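Local coordinates for SusD-like carbohydrate binding protein BF1063 (Bacteroides fragilis NCTC 9343, PDB 3I4G), which probably binds carbohydrate at the outer membrane, as a SusD-family lipoprotein that would help capture glycans for uptake, at residues 250-255 / 385-390. Sequence-based numbering, arbitrary orientation.
Sequences ENIFYI and IRYAEV
Backbone bonds join Phe253 and Ile385 as an antiparallel hydrogen-bonded pair, with Ile385 N giving a nearly straight bond to Phe253 O (3.0 Å). In return Ile385 O takes two donors: Ile252 N (2.9 Å) almost in line with the carbonyl, and Phe253 N (3.3 Å) on a lone pair in the carbonyl plane. Two residues thus face one, a classic beta bulge, and beyond it Asn251 and Arg386 form an antiparallel non-hydrogen-bonded pair. Asn251 OD1, 3.4 Å from Arg386 CG and CD, is buried without a hydrogen-bond partner, whereas ND2 bonds to Gly245 O and Leu239 O. Arg386 is also the N-cap of helix 387-400, and Tyr387 N, at its first residue, bonds to Glu250 O (2.8 Å).

The charged side chains meet where strand 380-386 passes into this helix. Glu250, its CG anti to the backbone N (chi1 174°), extends past Tyr387 CB and sets OE2 at the guanidinium edge, 2.8 Å from Arg386 NH1, in a salt bridge whose hydrogen bond is weak (128° at the hydrogen). Arg420, Glu447 and Glu451 extend this buried network.

Apolar packing involves Ile252, whose CD1 reaches Val390 CG2 (3.9 Å) and lies obliquely by the Tyr387 ring. Phe253 CB meets Ile385 CB, and the Phe253 ring continues to edge-to-face contacts with Trp48 and Phe127.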
ATOM      1  N   GLU A 250      -7.431 -15.247   2.060  1.00  8.38           N
ATOM      2  CA  GLU A 250      -7.523 -13.818   2.395  1.00  8.86           C
ATOM      3  C   GLU A 250      -6.937 -12.906   1.315  1.00  8.74           C
ATOM      4  O   GLU A 250      -7.501 -11.842   1.021  1.00  8.36           O
ATOM      5  CB  GLU A 250      -6.829 -13.531   3.721  1.00  9.07           C
ATOM      6  CG  GLU A 250      -6.758 -12.043   4.069  1.00  9.38           C
ATOM      7  CD  GLU A 250      -6.599 -11.742   5.527  1.00 10.40           C
ATOM      8  OE1 GLU A 250      -6.574 -12.676   6.349  1.00  9.78           O
ATOM      9  OE2 GLU A 250      -6.526 -10.523   5.833  1.00  9.89           O
ATOM     10  N   ASN A 251      -5.825 -13.310   0.719  1.00  8.73           N
ATOM     11  CA  ASN A 251      -5.134 -12.486  -0.273  1.00  8.36           C
ATOM     12  C   ASN A 251      -5.845 -12.641  -1.623  1.00  9.28           C
ATOM     13  O   ASN A 251      -5.662 -13.606  -2.332  1.00  9.12           O
ATOM     14  CB  ASN A 251      -3.653 -12.849  -0.360  1.00  8.38           C
ATOM     15  CG  ASN A 251      -2.867 -12.419   0.866  1.00  8.45           C
ATOM     16  OD1 ASN A 251      -3.305 -11.538   1.623  1.00  8.68           O
ATOM     17  ND2 ASN A 251      -1.715 -13.057   1.085  1.00  8.45           N
ATOM     18  N   ILE A 252      -6.664 -11.654  -1.938  1.00  8.08           N
ATOM     19  CA  ILE A 252      -7.530 -11.653  -3.123  1.00  9.39           C
ATOM     20  C   ILE A 252      -6.749 -11.290  -4.370  1.00 10.47           C
ATOM     21  O   ILE A 252      -6.897 -11.942  -5.398  1.00  9.46           O
ATOM     22  CB  ILE A 252      -8.703 -10.701  -2.895  1.00  8.26           C
ATOM     23  CG1 ILE A 252      -9.657 -11.307  -1.863  1.00  8.66           C
ATOM     24  CG2 ILE A 252      -9.471 -10.425  -4.206  1.00  9.91           C
ATOM     25  CD1 ILE A 252     -10.686 -10.332  -1.260  1.00  9.93           C
ATOM     26  N   PHE A 253      -5.945 -10.236  -4.281  1.00  8.33           N
ATOM     27  CA  PHE A 253      -5.107  -9.770  -5.397  1.00  9.22           C
ATOM     28  C   PHE A 253      -3.738  -9.465  -4.817  1.00  8.42           C
ATOM     29  O   PHE A 253      -3.640  -8.820  -3.778  1.00  8.36           O
ATOM     30  CB  PHE A 253      -5.734  -8.568  -6.129  1.00  8.78           C
ATOM     31  CG  PHE A 253      -5.014  -8.200  -7.404  1.00  9.42           C
ATOM     32  CD1 PHE A 253      -5.045  -9.032  -8.499  1.00 11.06           C
ATOM     33  CD2 PHE A 253      -4.306  -7.016  -7.509  1.00 10.66           C
ATOM     34  CE1 PHE A 253      -4.317  -8.729  -9.641  1.00 12.30           C
ATOM     35  CE2 PHE A 253      -3.602  -6.710  -8.679  1.00 10.70           C
ATOM     36  CZ  PHE A 253      -3.604  -7.564  -9.723  1.00 11.35           C
ATOM     37  N   TYR A 254      -2.683  -9.872  -5.497  1.00  8.54           N
ATOM     38  CA  TYR A 254      -1.324  -9.759  -4.982  1.00  8.63           C
ATOM     39  C   TYR A 254      -0.325  -9.786  -6.099  1.00  8.42           C
ATOM     40  O   TYR A 254      -0.647 -10.163  -7.256  1.00  8.73           O
ATOM     41  CB  TYR A 254      -1.054 -10.917  -4.003  1.00  9.61           C
ATOM     42  CG  TYR A 254      -1.421 -12.273  -4.533  1.00  8.81           C
ATOM     43  CD1 TYR A 254      -0.577 -12.940  -5.431  1.00  9.32           C
ATOM     44  CD2 TYR A 254      -2.610 -12.897  -4.152  1.00 10.07           C
ATOM     45  CE1 TYR A 254      -0.941 -14.219  -5.924  1.00 10.27           C
ATOM     46  CE2 TYR A 254      -2.950 -14.138  -4.621  1.00 10.41           C
ATOM     47  CZ  TYR A 254      -2.123 -14.796  -5.491  1.00  9.90           C
ATOM     48  OH  TYR A 254      -2.493 -16.053  -5.975  1.00 11.43           O
ATOM     49  N   ILE A 255       0.914  -9.412  -5.774  1.00  8.73           N
ATOM     50  CA  ILE A 255       2.046  -9.531  -6.682  1.00  7.93           C
ATOM     51  C   ILE A 255       2.975 -10.611  -6.143  1.00  8.99           C
ATOM     52  O   ILE A 255       3.454 -10.509  -5.007  1.00  9.60           O
ATOM     53  CB  ILE A 255       2.829  -8.211  -6.823  1.00  8.42           C
ATOM     54  CG1 ILE A 255       1.932  -6.994  -7.063  1.00  9.94           C
ATOM     55  CG2 ILE A 255       3.850  -8.391  -7.930  1.00 10.17           C
ATOM     56  CD1 ILE A 255       0.980  -7.112  -8.291  1.00  9.87           C
ATOM     57  N   ILE A 385      -4.889  -6.489  -2.408  1.00  8.64           N
ATOM     58  CA  ILE A 385      -6.211  -6.507  -1.799  1.00  7.46           C
ATOM     59  C   ILE A 385      -6.309  -7.720  -0.890  1.00  7.75           C
ATOM     60  O   ILE A 385      -6.189  -8.864  -1.338  1.00  8.88           O
ATOM     61  CB  ILE A 385      -7.358  -6.601  -2.831  1.00  8.38           C
ATOM     62  CG1 ILE A 385      -7.336  -5.437  -3.836  1.00  7.94           C
ATOM     63  CG2 ILE A 385      -8.733  -6.700  -2.135  1.00  9.66           C
ATOM     64  CD1 ILE A 385      -7.595  -4.027  -3.269  1.00 11.70           C
ATOM     65  N   ARG A 386      -6.522  -7.457   0.389  1.00  7.30           N
ATOM     66  CA  ARG A 386      -6.758  -8.482   1.408  1.00  7.16           C
ATOM     67  C   ARG A 386      -8.211  -8.438   1.860  1.00  7.25           C
ATOM     68  O   ARG A 386      -8.838  -7.376   1.964  1.00  7.79           O
ATOM     69  CB  ARG A 386      -5.822  -8.299   2.618  1.00  7.64           C
ATOM     70  CG  ARG A 386      -4.383  -8.395   2.277  1.00  8.22           C
ATOM     71  CD  ARG A 386      -3.461  -8.626   3.458  1.00  8.66           C
ATOM     72  NE  ARG A 386      -3.303  -7.545   4.431  1.00  8.53           N
ATOM     73  CZ  ARG A 386      -3.839  -7.504   5.658  1.00  9.12           C
ATOM     74  NH1 ARG A 386      -4.779  -8.362   6.078  1.00  8.55           N
ATOM     75  NH2 ARG A 386      -3.468  -6.535   6.475  1.00  9.21           N
ATOM     76  N   TYR A 387      -8.720  -9.620   2.211  1.00  8.13           N
ATOM     77  CA  TYR A 387     -10.105  -9.683   2.719  1.00  8.31           C
ATOM     78  C   TYR A 387     -10.285  -8.821   3.983  1.00  8.33           C
ATOM     79  O   TYR A 387     -11.350  -8.300   4.218  1.00  8.93           O
ATOM     80  CB  TYR A 387     -10.527 -11.126   2.973  1.00  8.26           C
ATOM     81  CG  TYR A 387     -12.011 -11.367   3.204  1.00  9.14           C
ATOM     82  CD1 TYR A 387     -12.944 -10.952   2.284  1.00  8.38           C
ATOM     83  CD2 TYR A 387     -12.451 -12.052   4.332  1.00  8.32           C
ATOM     84  CE1 TYR A 387     -14.282 -11.220   2.471  1.00  9.58           C
ATOM     85  CE2 TYR A 387     -13.781 -12.313   4.523  1.00  8.72           C
ATOM     86  CZ  TYR A 387     -14.676 -11.899   3.595  1.00  9.52           C
ATOM     87  OH  TYR A 387     -16.030 -12.194   3.759  1.00 10.16           O
ATOM     88  N   ALA A 388      -9.248  -8.657   4.818  1.00  8.35           N
ATOM     89  CA  ALA A 388      -9.422  -7.769   5.956  1.00  8.32           C
ATOM     90  C   ALA A 388      -9.769  -6.352   5.528  1.00  8.26           C
ATOM     91  O   ALA A 388     -10.556  -5.680   6.197  1.00  9.04           O
ATOM     92  CB  ALA A 388      -8.177  -7.718   6.778  1.00  9.09           C
ATOM     93  N   GLU A 389      -9.201  -5.868   4.420  1.00  8.79           N
ATOM     94  CA  GLU A 389      -9.557  -4.534   3.939  1.00  7.73           C
ATOM     95  C   GLU A 389     -11.008  -4.532   3.455  1.00  9.48           C
ATOM     96  O   GLU A 389     -11.736  -3.553   3.638  1.00  9.90           O
ATOM     97  CB  GLU A 389      -8.639  -4.081   2.807  1.00  8.52           C
ATOM     98  CG  GLU A 389      -9.044  -2.678   2.328  1.00  8.47           C
ATOM     99  CD  GLU A 389      -8.339  -2.178   1.088  1.00 10.30           C
ATOM    100  OE1 GLU A 389      -7.286  -2.729   0.719  1.00 10.50           O
ATOM    101  OE2 GLU A 389      -8.858  -1.205   0.472  1.00 11.74           O
ATOM    102  N   VAL A 390     -11.445  -5.598   2.794  1.00  8.58           N
ATOM    103  CA  VAL A 390     -12.831  -5.698   2.355  1.00  7.74           C
ATOM    104  C   VAL A 390     -13.803  -5.595   3.524  1.00  8.19           C
ATOM    105  O   VAL A 390     -14.798  -4.867   3.438  1.00  8.41           O
ATOM    106  CB  VAL A 390     -13.054  -7.031   1.578  1.00  8.86           C
ATOM    107  CG1 VAL A 390     -14.523  -7.283   1.273  1.00  9.61           C
ATOM    108  CG2 VAL A 390     -12.214  -7.040   0.285  1.00 10.68           C
TER